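Local coordinates for protein bazooka, isoform C,LD29223p (Drosophila melanogaster, PDB 5OAK) that is a cell-polarity scaffold, possibly binding phosphatidylinositol and phosphatidic acid, whose first PDZ domain, here in an engineered fusion, binds the C-terminal PDZ-binding motif of Par6, at residues L10-Y15 with A78-E83; P18-T22 with G41-E45; R48-D52 with V86-G91. One frame throughout, in Å; residues are numbered along the deposited sequence. Where two conformers were deposited one is given.

Interaction 1: residues L10-Y15 with A78-E83; sequences LIINEY and ALESSE
The carboxamide of Asn13 pins down the turn that follows helix 68-78. Its ND2 spends one hydrogen on Ser81 O at 2.8 Å, an almost straight bond (N-H...O 170°) that runs nearly along the C=O axis. The other hydrogen goes to Leu79 O, also 2.8 Å from Asn13 ND2 but more bent, with the donor well above the carbonyl plane. Both acceptors lie in the plane of the amide, so the two bonds together fix its rotation. With CG anti to the backbone N (chi1 -170°), the group is carried across to the turn, while Asn13 N reaches Ser82 O at 3.0 Å.

The segment 78-81 is a type I beta turn, closed by Ser81 N to Ala78 O at 2.9 Å. One residue later, at Glu83, the chain enters the last strand of the PDZ sheet: Ile12 and Glu83 form an antiparallel non-hydrogen-bonded pair, and the next link along is the backbone bonding of Ile11 with Leu84.

Packing takes over further out. Tyr15 lies beside the turn, an edge of its ring turned to Leu79 O, which sits near the ring plane 4.0 Å from Tyr15 CD1. Tyr15 OH comes 3.2 Å from Ser82 N, but at an angle too poor for a hydrogen bond. At the strand end, Leu10 CD1 rests against the carboxylate of Glu83, 3.5 Å from Glu83 CD, the two side chains crossing obliquely. Asn13 OD1 faces a methyl of Leu79, CD2, and both residues also touch Leu19 of the carboxylate-binding loop.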
ATOM      1  N   LEU A  10      -1.290  -0.880  10.543  1.00 22.63           N
ATOM      2  CA  LEU A  10      -1.472  -2.329  10.488  1.00 21.48           C
ATOM      3  C   LEU A  10      -2.791  -2.601   9.798  1.00 21.26           C
ATOM      4  O   LEU A  10      -3.838  -2.078  10.234  1.00 23.59           O
ATOM      5  CB  LEU A  10      -1.492  -2.912  11.890  1.00 25.42           C
ATOM      6  CG  LEU A  10      -1.772  -4.399  11.980  1.00 28.30           C
ATOM      7  CD1 LEU A  10      -0.671  -5.227  11.333  1.00 31.01           C
ATOM      8  CD2 LEU A  10      -1.946  -4.805  13.414  1.00 34.14           C
ATOM      9  N   ILE A  11      -2.749  -3.367   8.716  1.00 20.19           N
ATOM     10  CA  ILE A  11      -3.975  -3.794   8.030  1.00 19.46           C
ATOM     11  C   ILE A  11      -4.079  -5.298   8.173  1.00 19.27           C
ATOM     12  O   ILE A  11      -3.150  -6.019   7.778  1.00 21.63           O
ATOM     13  CB  ILE A  11      -3.951  -3.428   6.514  1.00 20.62           C
ATOM     14  CG1 ILE A  11      -3.821  -1.939   6.345  1.00 28.16           C
ATOM     15  CG2 ILE A  11      -5.223  -3.875   5.806  1.00 22.54           C
ATOM     16  CD1 ILE A  11      -3.638  -1.620   4.862  1.00 32.74           C
ATOM     17  N   ILE A  12      -5.199  -5.808   8.665  1.00 19.21           N
ATOM     18  CA  ILE A  12      -5.363  -7.255   8.762  1.00 18.39           C
ATOM     19  C   ILE A  12      -5.706  -7.793   7.353  1.00 20.09           C
ATOM     20  O   ILE A  12      -6.556  -7.225   6.660  1.00 21.12           O
ATOM     21  CB  ILE A  12      -6.469  -7.607   9.770  1.00 19.85           C
ATOM     22  CG1 ILE A  12      -6.146  -6.961  11.136  1.00 21.79           C
ATOM     23  CG2 ILE A  12      -6.658  -9.127   9.910  1.00 21.87           C
ATOM     24  CD1 ILE A  12      -4.758  -7.257  11.672  1.00 25.46           C
ATOM     25  N   ASN A  13      -5.053  -8.868   6.928  1.00 19.93           N
ATOM     26  CA  ASN A  13      -5.276  -9.397   5.588  1.00 20.57           C
ATOM     27  C   ASN A  13      -6.357 -10.466   5.642  1.00 23.34           C
ATOM     28  O   ASN A  13      -6.395 -11.241   6.553  1.00 37.83           O
ATOM     29  CB  ASN A  13      -3.971  -9.968   5.030  1.00 21.96           C
ATOM     30  CG  ASN A  13      -4.072 -10.323   3.564  1.00 22.18           C
ATOM     31  OD1 ASN A  13      -4.937  -9.822   2.853  1.00 22.60           O
ATOM     32  ND2 ASN A  13      -3.183 -11.181   3.105  1.00 22.39           N
ATOM     33  N   GLU A  14      -7.301 -10.388   4.764  1.00 20.16           N
ATOM     34  CA  GLU A  14      -8.352 -11.410   4.625  1.00 21.14           C
ATOM     35  C   GLU A  14      -8.050 -12.129   3.330  1.00 20.56           C
ATOM     36  O   GLU A  14      -8.143 -11.529   2.248  1.00 21.76           O
ATOM     37  CB  GLU A  14      -9.710 -10.743   4.591  1.00 22.96           C
ATOM     38  CG  GLU A  14     -10.828 -11.758   4.427  1.00 23.79           C
ATOM     39  CD  GLU A  14     -12.197 -11.095   4.396  1.00 23.95           C
ATOM     40  OE1 GLU A  14     -12.361  -9.967   4.941  1.00 26.22           O
ATOM     41  OE2 GLU A  14     -13.094 -11.700   3.781  1.00 25.62           O
ATOM     42  N   TYR A  15      -7.680 -13.390   3.420  1.00 19.28           N
ATOM     43  CA  TYR A  15      -7.175 -14.092   2.224  1.00 20.97           C
ATOM     44  C   TYR A  15      -8.286 -14.240   1.166  1.00 21.52           C
ATOM     45  O   TYR A  15      -9.412 -14.715   1.478  1.00 24.89           O
ATOM     46  CB  TYR A  15      -6.639 -15.465   2.609  1.00 22.46           C
ATOM     47  CG  TYR A  15      -5.458 -15.412   3.518  1.00 21.50           C
ATOM     48  CD1 TYR A  15      -4.289 -14.801   3.110  1.00 25.94           C
ATOM     49  CD2 TYR A  15      -5.520 -15.965   4.785  1.00 26.65           C
ATOM     50  CE1 TYR A  15      -3.198 -14.801   3.943  1.00 29.99           C
ATOM     51  CE2 TYR A  15      -4.444 -15.941   5.638  1.00 28.94           C
ATOM     52  CZ  TYR A  15      -3.291 -15.349   5.212  1.00 31.57           C
ATOM     53  OH  TYR A  15      -2.191 -15.364   6.043  1.00 36.57           O
ATOM     54  N   ALA A  78       3.474  -9.873   0.048  1.00 24.30           N
ATOM     55  CA  ALA A  78       2.926  -9.431   1.310  1.00 23.73           C
ATOM     56  C   ALA A  78       1.510  -9.949   1.485  1.00 24.10           C
ATOM     57  O   ALA A  78       1.078 -10.210   2.630  1.00 26.55           O
ATOM     58  CB  ALA A  78       2.927  -7.893   1.379  1.00 25.02           C
ATOM     59  N   LEU A  79       0.764 -10.068   0.375  1.00 24.16           N
ATOM     60  CA  LEU A  79      -0.631 -10.523   0.459  1.00 24.88           C
ATOM     61  C   LEU A  79      -0.726 -12.012   0.755  1.00 26.20           C
ATOM     62  O   LEU A  79      -1.847 -12.521   0.988  1.00 28.42           O
ATOM     63  CB  LEU A  79      -1.415 -10.184  -0.829  1.00 26.29           C
ATOM     64  CG  LEU A  79      -1.684  -8.668  -0.944  1.00 25.44           C
ATOM     65  CD1 LEU A  79      -2.141  -8.327  -2.345  1.00 27.67           C
ATOM     66  CD2 LEU A  79      -2.673  -8.149   0.125  1.00 27.59           C
ATOM     67  N   GLU A  80       0.408 -12.714   0.799  1.00 26.72           N
ATOM     68  CA  GLU A  80       0.428 -14.080   1.312  1.00 28.32           C
ATOM     69  C   GLU A  80       0.489 -14.122   2.818  1.00 27.81           C
ATOM     70  O   GLU A  80       0.329 -15.204   3.398  1.00 32.97           O
ATOM     71  CB  GLU A  80       1.624 -14.884   0.740  1.00 35.20           C
ATOM     72  CG  GLU A  80       1.560 -15.058  -0.782  1.00 45.36           C
ATOM     73  CD  GLU A  80       0.476 -16.024  -1.250  0.53 56.57           C
ATOM     74  OE1 GLU A  80       0.016 -16.874  -0.449  0.70 59.12           O
ATOM     75  OE2 GLU A  80       0.106 -15.947  -2.442  0.52 61.53           O
ATOM     76  N   SER A  81       0.736 -12.978   3.468  1.00 27.51           N
ATOM     77  CA  SER A  81       0.890 -12.995   4.924  1.00 27.04           C
ATOM     78  C   SER A  81      -0.395 -12.551   5.642  1.00 24.66           C
ATOM     79  O   SER A  81      -1.342 -12.038   5.022  1.00 24.72           O
ATOM     80  CB  SER A  81       2.072 -12.135   5.349  1.00 34.82           C
ATOM     81  OG  SER A  81       1.720 -10.784   5.220  1.00 34.77           O
ATOM     82  N   SER A  82      -0.449 -12.790   6.947  1.00 22.59           N
ATOM     83  CA  SER A  82      -1.690 -12.574   7.714  0.80 23.31           C
ATOM     84  C   SER A  82      -2.011 -11.105   7.963  1.00 21.02           C
ATOM     85  O   SER A  82      -3.126 -10.760   8.322  1.00 22.28           O
ATOM     86  CB  SER A  82      -1.610 -13.313   9.051  0.80 26.83           C
ATOM     87  OG  SER A  82      -0.588 -12.735   9.839  0.80 28.67           O
ATOM     88  N   GLU A  83      -1.037 -10.220   7.789  1.00 25.12           N
ATOM     89  CA  GLU A  83      -1.262  -8.806   7.975  1.00 25.00           C
ATOM     90  C   GLU A  83      -0.212  -8.026   7.229  1.00 24.71           C
ATOM     91  O   GLU A  83       0.845  -8.539   6.896  1.00 28.45           O
ATOM     92  CB  GLU A  83      -1.240  -8.433   9.436  1.00 29.08           C
ATOM     93  CG  GLU A  83       0.075  -8.704  10.038  1.00 34.02           C
ATOM     94  CD  GLU A  83       0.052  -8.696  11.521  0.70 43.11           C
ATOM     95  OE1 GLU A  83       1.099  -8.342  12.086  0.54 46.48           O
ATOM     96  OE2 GLU A  83      -1.002  -9.058  12.093  0.88 47.86           O
TER

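Interaction 2: residues P18-T22 with G41-E45; sequences PLGLT and GSRAE
Ala44 N, at the start of the short helix 43-46, donates to Leu19 O of segment 18-22 at 2.9 Å with an N-H...O angle of 157°, the donor tilted modestly from the carbonyl plane. Carbon closes in round the same oxygen: Ser42 CB and Ala44 CB each lie 3.3 Å from Leu19 O. Next along the chain, Gly20 CA packs 3.8 Å from Ser42 CB. Gly20 has a positive phi of 99°, which by itself calls for glycine, and a CB here would clash with Ser42 CB. Ala44 CB then continues the apolar contact to Leu21 CB, 4.5 Å away.

One water completes this shell, accepting from Arg43 N at 3.0 Å. It lies 3.2 Å from Pro18 O, one of several acceptors it could serve.

Behind these contacts stands the helix cap. Ser42 is the N-cap residue, and its OG accepts from Glu45 N at 3.1 Å; the same hydroxyl is hydrogen-bonded to Glu39 O, which ties the cap to the chain leading into it. Glu45 returns across the turn through OE1, which takes Gly41 N from above the carboxylate plane. Arg43 starts toward Leu19 but runs on extended from CG to NE, ending in a salt bridge with Glu14.

The segment 18-22 carries the Pro-Leu-Gly-Leu form of the PDZ carboxylate-binding loop. At its end, on strand 21-25, Thr22 pairs antiparallel with the fused Par6 tail of a second copy of this engineered chain; the C-terminal Leu117 of that second subunit packs on Leu21, as in PDZ–peptide complexes. Ala44 also rests on Val38 of strand 33-38, and both Ala44 and Leu21 meet Leu49.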
ATOM      1  N   PRO A  18     -10.681  -8.398  -1.160  1.00 28.28           N
ATOM      2  CA  PRO A  18     -10.013  -7.097  -1.265  1.00 29.86           C
ATOM      3  C   PRO A  18      -9.913  -6.412   0.099  1.00 27.70           C
ATOM      4  O   PRO A  18     -10.801  -6.574   0.962  1.00 30.48           O
ATOM      5  CB  PRO A  18     -10.923  -6.285  -2.189  1.00 35.60           C
ATOM      6  CG  PRO A  18     -12.171  -7.134  -2.365  1.00 39.66           C
ATOM      7  CD  PRO A  18     -11.886  -8.507  -1.987  1.00 36.16           C
ATOM      8  N   LEU A  19      -8.833  -5.673   0.307  1.00 27.28           N
ATOM      9  CA  LEU A  19      -8.644  -4.904   1.535  1.00 24.18           C
ATOM     10  C   LEU A  19      -9.258  -3.525   1.471  1.00 23.72           C
ATOM     11  O   LEU A  19      -9.451  -2.866   2.504  1.00 24.01           O
ATOM     12  CB  LEU A  19      -7.151  -4.820   1.868  1.00 26.26           C
ATOM     13  CG  LEU A  19      -6.562  -6.223   2.010  1.00 29.29           C
ATOM     14  CD1 LEU A  19      -5.116  -6.153   2.380  1.00 32.17           C
ATOM     15  CD2 LEU A  19      -7.329  -7.087   3.067  1.00 30.40           C
ATOM     16  N   GLY A  20      -9.603  -3.092   0.273  1.00 24.73           N
ATOM     17  CA  GLY A  20     -10.324  -1.832   0.128  1.00 25.36           C
ATOM     18  C   GLY A  20      -9.481  -0.627  -0.240  1.00 25.11           C
ATOM     19  O   GLY A  20      -9.848   0.491   0.058  1.00 29.55           O
ATOM     20  N   LEU A  21      -8.362  -0.835  -0.922  1.00 23.86           N
ATOM     21  CA  LEU A  21      -7.331   0.173  -1.273  0.68 23.29           C
ATOM     22  C   LEU A  21      -7.259   0.338  -2.790  1.00 20.92           C
ATOM     23  O   LEU A  21      -7.075  -0.704  -3.457  1.00 24.82           O
ATOM     24  CB  LEU A  21      -5.919  -0.292  -0.768  0.68 25.12           C
ATOM     25  CG  LEU A  21      -4.738   0.637  -0.927  0.68 29.82           C
ATOM     26  CD1 LEU A  21      -5.101   1.843  -0.140  0.68 33.91           C
ATOM     27  CD2 LEU A  21      -3.469   0.009  -0.396  0.68 28.54           C
ATOM     28  N   THR A  22      -7.254   1.552  -3.311  1.00 22.40           N
ATOM     29  CA  THR A  22      -6.835   1.800  -4.668  0.84 22.62           C
ATOM     30  C   THR A  22      -5.576   2.665  -4.578  1.00 22.66           C
ATOM     31  O   THR A  22      -5.597   3.655  -3.880  1.00 24.26           O
ATOM     32  CB  THR A  22      -7.916   2.551  -5.442  0.84 27.89           C
ATOM     33  OG1 THR A  22      -9.096   1.751  -5.473  0.84 32.01           O
ATOM     34  CG2 THR A  22      -7.473   2.828  -6.875  0.84 28.00           C
ATOM     35  N   GLY A  41     -15.552   1.225   5.585  1.00 29.42           N
ATOM     36  CA  GLY A  41     -15.798   0.013   6.329  1.00 29.15           C
ATOM     37  C   GLY A  41     -14.809  -1.098   6.069  1.00 27.60           C
ATOM     38  O   GLY A  41     -14.907  -2.179   6.640  1.00 30.05           O
ATOM     39  N   SER A  42     -13.829  -0.838   5.210  1.00 25.70           N
ATOM     40  CA  SER A  42     -12.897  -1.881   4.777  1.00 24.12           C
ATOM     41  C   SER A  42     -11.772  -2.112   5.755  1.00 23.96           C
ATOM     42  O   SER A  42     -11.557  -1.333   6.675  1.00 23.94           O
ATOM     43  CB  SER A  42     -12.271  -1.515   3.427  1.00 24.08           C
ATOM     44  OG  SER A  42     -11.437  -0.334   3.530  1.00 24.24           O
ATOM     45  N   ARG A  43     -11.007  -3.155   5.505  1.00 21.77           N
ATOM     46  CA  ARG A  43      -9.847  -3.444   6.364  1.00 22.13           C
ATOM     47  C   ARG A  43      -8.808  -2.383   6.233  1.00 20.33           C
ATOM     48  O   ARG A  43      -8.152  -2.053   7.219  1.00 20.21           O
ATOM     49  CB  ARG A  43      -9.315  -4.810   6.074  1.00 21.85           C
ATOM     50  CG  ARG A  43     -10.443  -5.872   6.382  1.00 23.39           C
ATOM     51  CD  ARG A  43      -9.821  -7.206   6.568  1.00 23.28           C
ATOM     52  NE  ARG A  43     -10.818  -8.275   6.685  1.00 20.94           N
ATOM     53  CZ  ARG A  43     -11.343  -8.672   7.840  1.00 18.30           C
ATOM     54  NH1 ARG A  43     -10.909  -8.163   8.990  1.00 19.07           N
ATOM     55  NH2 ARG A  43     -12.246  -9.638   7.853  1.00 21.19           N
ATOM     56  N   ALA A  44      -8.644  -1.817   5.041  1.00 20.62           N
ATOM     57  CA  ALA A  44      -7.694  -0.709   4.886  1.00 19.90           C
ATOM     58  C   ALA A  44      -8.177   0.506   5.688  1.00 21.68           C
ATOM     59  O   ALA A  44      -7.369   1.182   6.329  1.00 21.93           O
ATOM     60  CB  ALA A  44      -7.554  -0.338   3.385  1.00 22.39           C
ATOM     61  N   GLU A  45      -9.497   0.804   5.651  1.00 21.94           N
ATOM     62  CA  GLU A  45     -10.006   1.941   6.416  1.00 22.80           C
ATOM     63  C   GLU A  45      -9.803   1.715   7.922  1.00 23.39           C
ATOM     64  O   GLU A  45      -9.396   2.653   8.656  1.00 24.37           O
ATOM     65  CB  GLU A  45     -11.484   2.213   6.095  1.00 24.09           C
ATOM     66  CG  GLU A  45     -11.956   3.558   6.636  1.00 29.48           C
ATOM     67  CD  GLU A  45     -13.443   3.822   6.399  1.00 34.00           C
ATOM     68  OE1 GLU A  45     -14.247   3.132   7.024  1.00 40.37           O
ATOM     69  OE2 GLU A  45     -13.794   4.708   5.585  0.61 37.42           O
TER
HETATM   70  O   HOH W   1     -12.070  -4.883   3.329  1.00 26.95           O

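Interaction 3: residues R48-D52 with V86-G91; sequences RLRRD and VRVLRG
Arg90 grips a single acceptor, Arg48 O, with both terminal nitrogens: NH1 at 2.9 Å from Arg48 O, in the carbonyl plane, and NH2 at 3.0 Å from it, tilted from that plane. A bend at chi2 (-61°) brings the Arg90 guanidinium there, and the oxygen lies in its plane, held end-on. Arg48 has positive phi and closes the preceding helix in a Schellman motif, so the anchored carbonyl belongs to the residue where the chain leaves the helix. Arg90 NH1 has a second mate in Asp53 OD1, a salt bridge, while NH2 makes a long, weak ion pair with Glu7.

The guanidinium of Arg50 lies flat on that of Arg90, centres 3.6 Å apart and planes at 17°, with Arg50 NH2 over the middle of the Arg90 group. Two positive groups stacked this way are probably eased by Asp53, whose other oxygen, OD2, accepts from Arg50 N. Val88 CG2 lies against the opposite face of the Arg90 guanidinium. With an alanine at Arg90, Arg48 O is likely to lose both Arg90 donors, the salt bridge to Asp53 would go, and the Arg50 guanidinium would lack the surface it stacks on.

Farther along, a water links the segments, donating to Arg51 O at 2.9 Å and accepting from Gly91 N at 3.0 Å. Asp52 O meets Gly91 CA at 3.4 Å, a close backbone contact, not a hydrogen bond.

Below the polar layer, Leu49 CD2 packs 3.8 Å from Val88 CG1. Leu49 also touches Leu9 and Ile11 of strand 7-12, while Val86 and Val88 rest on Ile55: the loop after helix 43-46 is laid over strand 83-89, which has strands 7-12 and 54-58 as its sheet neighbours.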
ATOM      1  N   ARG A  48      -6.557   2.585   9.224  1.00 23.26           N
ATOM      2  CA  ARG A  48      -6.320   4.040   9.218  0.65 22.74           C
ATOM      3  C   ARG A  48      -5.589   4.548   7.984  1.00 24.14           C
ATOM      4  O   ARG A  48      -5.025   5.625   7.999  1.00 26.66           O
ATOM      5  CB  ARG A  48      -5.591   4.509  10.495  0.65 26.02           C
ATOM      6  CG  ARG A  48      -6.270   4.001  11.777  0.65 29.37           C
ATOM      7  CD  ARG A  48      -5.752   4.776  13.024  0.65 42.36           C
ATOM      8  NE  ARG A  48      -5.519   6.199  12.725  0.65 58.38           N
ATOM      9  CZ  ARG A  48      -6.376   7.188  12.963  0.65 69.70           C
ATOM     10  NH1 ARG A  48      -6.042   8.422  12.623  0.65 72.05           N
ATOM     11  NH2 ARG A  48      -7.550   6.950  13.547  0.65 73.60           N
ATOM     12  N   LEU A  49      -5.641   3.786   6.900  1.00 23.58           N
ATOM     13  CA  LEU A  49      -5.195   4.281   5.599  1.00 22.95           C
ATOM     14  C   LEU A  49      -6.163   5.366   5.115  1.00 22.90           C
ATOM     15  O   LEU A  49      -7.396   5.246   5.286  1.00 24.77           O
ATOM     16  CB  LEU A  49      -5.150   3.142   4.574  1.00 24.08           C
ATOM     17  CG  LEU A  49      -3.875   2.338   4.485  1.00 30.35           C
ATOM     18  CD1 LEU A  49      -4.096   1.266   3.455  1.00 38.48           C
ATOM     19  CD2 LEU A  49      -2.650   3.144   4.035  1.00 28.15           C
ATOM     20  N   ARG A  50      -5.630   6.406   4.492  1.00 23.37           N
ATOM     21  CA  ARG A  50      -6.423   7.526   3.973  1.00 24.51           C
ATOM     22  C   ARG A  50      -5.973   7.947   2.590  1.00 24.88           C
ATOM     23  O   ARG A  50      -4.802   7.780   2.229  1.00 25.90           O
ATOM     24  CB  ARG A  50      -6.329   8.713   4.905  1.00 27.24           C
ATOM     25  CG  ARG A  50      -6.951   8.405   6.243  1.00 32.09           C
ATOM     26  CD  ARG A  50      -7.350   9.622   6.957  1.00 42.06           C
ATOM     27  NE  ARG A  50      -6.191  10.257   7.542  1.00 45.24           N
ATOM     28  CZ  ARG A  50      -5.693   9.964   8.738  1.00 46.59           C
ATOM     29  NH1 ARG A  50      -6.246   9.011   9.486  1.00 48.80           N
ATOM     30  NH2 ARG A  50      -4.641  10.643   9.182  1.00 44.63           N
ATOM     31  N   ARG A  51      -6.913   8.497   1.821  1.00 25.02           N
ATOM     32  CA  ARG A  51      -6.594   9.117   0.546  1.00 27.19           C
ATOM     33  C   ARG A  51      -5.403  10.088   0.700  1.00 26.51           C
ATOM     34  O   ARG A  51      -5.310  10.826   1.697  1.00 27.83           O
ATOM     35  CB  ARG A  51      -7.819   9.835  -0.011  1.00 31.67           C
ATOM     36  CG  ARG A  51      -7.535  10.570  -1.316  1.00 35.20           C
ATOM     37  CD  ARG A  51      -8.797  11.153  -1.947  1.00 41.77           C
ATOM     38  NE  ARG A  51      -8.468  12.102  -3.018  1.00 50.50           N
ATOM     39  CZ  ARG A  51      -8.150  11.787  -4.284  1.00 58.66           C
ATOM     40  NH1 ARG A  51      -8.101  10.511  -4.697  1.00 57.48           N
ATOM     41  NH2 ARG A  51      -7.889  12.769  -5.150  1.00 63.42           N
ATOM     42  N   ASP A  52      -4.517  10.073  -0.294  1.00 24.98           N
ATOM     43  CA  ASP A  52      -3.291  10.891  -0.340  1.00 25.18           C
ATOM     44  C   ASP A  52      -2.165  10.436   0.627  1.00 23.21           C
ATOM     45  O   ASP A  52      -1.093  11.047   0.625  1.00 27.49           O
ATOM     46  CB  ASP A  52      -3.610  12.389  -0.128  1.00 29.86           C
ATOM     47  CG  ASP A  52      -4.441  12.977  -1.260  0.88 34.44           C
ATOM     48  OD1 ASP A  52      -4.210  12.610  -2.430  0.70 36.07           O
ATOM     49  OD2 ASP A  52      -5.340  13.805  -0.970  0.56 39.39           O
ATOM     50  N   VAL A  86       2.294  -1.270   7.145  1.00 20.12           N
ATOM     51  CA  VAL A  86       2.446  -0.318   6.041  1.00 20.23           C
ATOM     52  C   VAL A  86       2.913   1.003   6.577  1.00 21.16           C
ATOM     53  O   VAL A  86       2.258   1.583   7.457  1.00 23.37           O
ATOM     54  CB  VAL A  86       1.063  -0.159   5.347  1.00 22.94           C
ATOM     55  CG1 VAL A  86       1.145   0.752   4.140  1.00 25.65           C
ATOM     56  CG2 VAL A  86       0.529  -1.534   4.931  1.00 25.20           C
ATOM     57  N   ARG A  87       4.043   1.498   6.103  1.00 19.04           N
ATOM     58  CA  ARG A  87       4.527   2.781   6.599  1.00 18.50           C
ATOM     59  C   ARG A  87       4.121   3.876   5.636  1.00 19.51           C
ATOM     60  O   ARG A  87       4.376   3.741   4.419  1.00 21.36           O
ATOM     61  CB  ARG A  87       6.065   2.761   6.755  1.00 19.49           C
ATOM     62  CG  ARG A  87       6.562   4.053   7.359  1.00 21.76           C
ATOM     63  CD  ARG A  87       8.033   3.890   7.863  1.00 24.01           C
ATOM     64  NE  ARG A  87       8.946   3.518   6.793  1.00 24.76           N
ATOM     65  CZ  ARG A  87       9.575   4.356   5.963  1.00 27.32           C
ATOM     66  NH1 ARG A  87       9.373   5.675   6.063  1.00 27.62           N
ATOM     67  NH2 ARG A  87      10.393   3.851   4.995  1.00 29.36           N
ATOM     68  N   VAL A  88       3.440   4.917   6.143  1.00 19.50           N
ATOM     69  CA  VAL A  88       2.935   5.962   5.262  1.00 20.95           C
ATOM     70  C   VAL A  88       3.405   7.375   5.682  1.00 20.45           C
ATOM     71  O   VAL A  88       3.639   7.628   6.858  1.00 23.60           O
ATOM     72  CB  VAL A  88       1.362   5.970   5.171  1.00 21.85           C
ATOM     73  CG1 VAL A  88       0.843   4.608   4.720  1.00 22.03           C
ATOM     74  CG2 VAL A  88       0.725   6.369   6.494  1.00 24.20           C
ATOM     75  N   LEU A  89       3.487   8.272   4.702  1.00 21.23           N
ATOM     76  CA  LEU A  89       3.485   9.710   4.968  1.00 23.06           C
ATOM     77  C   LEU A  89       2.104  10.230   4.670  1.00 25.59           C
ATOM     78  O   LEU A  89       1.580   9.974   3.575  1.00 25.51           O
ATOM     79  CB  LEU A  89       4.490  10.435   4.072  1.00 28.21           C
ATOM     80  CG  LEU A  89       5.942  10.343   4.436  1.00 32.76           C
ATOM     81  CD1 LEU A  89       6.810  11.111   3.409  1.00 35.41           C
ATOM     82  CD2 LEU A  89       6.152  10.893   5.864  1.00 35.38           C
ATOM     83  N   ARG A  90       1.522  10.987   5.588  1.00 26.23           N
ATOM     84  CA  ARG A  90       0.169  11.502   5.372  1.00 28.33           C
ATOM     85  C   ARG A  90       0.192  12.631   4.340  1.00 30.79           C
ATOM     86  O   ARG A  90       1.178  13.341   4.254  1.00 34.89           O
ATOM     87  CB  ARG A  90      -0.400  12.016   6.683  1.00 32.10           C
ATOM     88  CG  ARG A  90      -0.531  10.952   7.760  1.00 31.84           C
ATOM     89  CD  ARG A  90      -1.457   9.861   7.335  1.00 30.74           C
ATOM     90  NE  ARG A  90      -1.847   9.034   8.480  1.00 30.58           N
ATOM     91  CZ  ARG A  90      -2.714   8.042   8.388  1.00 27.56           C
ATOM     92  NH1 ARG A  90      -3.200   7.749   7.183  1.00 29.13           N
ATOM     93  NH2 ARG A  90      -3.074   7.325   9.467  1.00 30.38           N
ATOM     94  N   GLY A  91      -0.904  12.808   3.591  1.00 32.99           N
ATOM     95  CA  GLY A  91      -0.999  13.842   2.569  1.00 37.17           C
ATOM     96  C   GLY A  91      -1.123  15.255   3.100  1.00 43.79           C
ATOM     97  O   GLY A  91      -1.251  15.449   4.306  1.00 46.98           O
TER
HETATM   98  O   HOH W   2      -3.331  11.088   3.855  1.00 31.65           O

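In the fold
All three contacts lie in the one PDZ domain and reach its antiparallel sheet. Interaction 2 is nested within the loop closed by interaction 1, their centres about 11 Å apart, and the Glu14–Arg43 salt bridge joins them. Interactions 1 and 3 lie about 17 Å apart between centres, toward different ends of strand 83-89, and their segments alternate along the chain; Ile11 on Leu49 connects them. Interaction 2 closes before interaction 3 opens, with centres about 12 Å apart and Leu21 also on Leu49. Leu49 thus touches both other contacts from the core. Together they tie the first and last strands, the short helix and the carboxylate-binding loop into one compact unit.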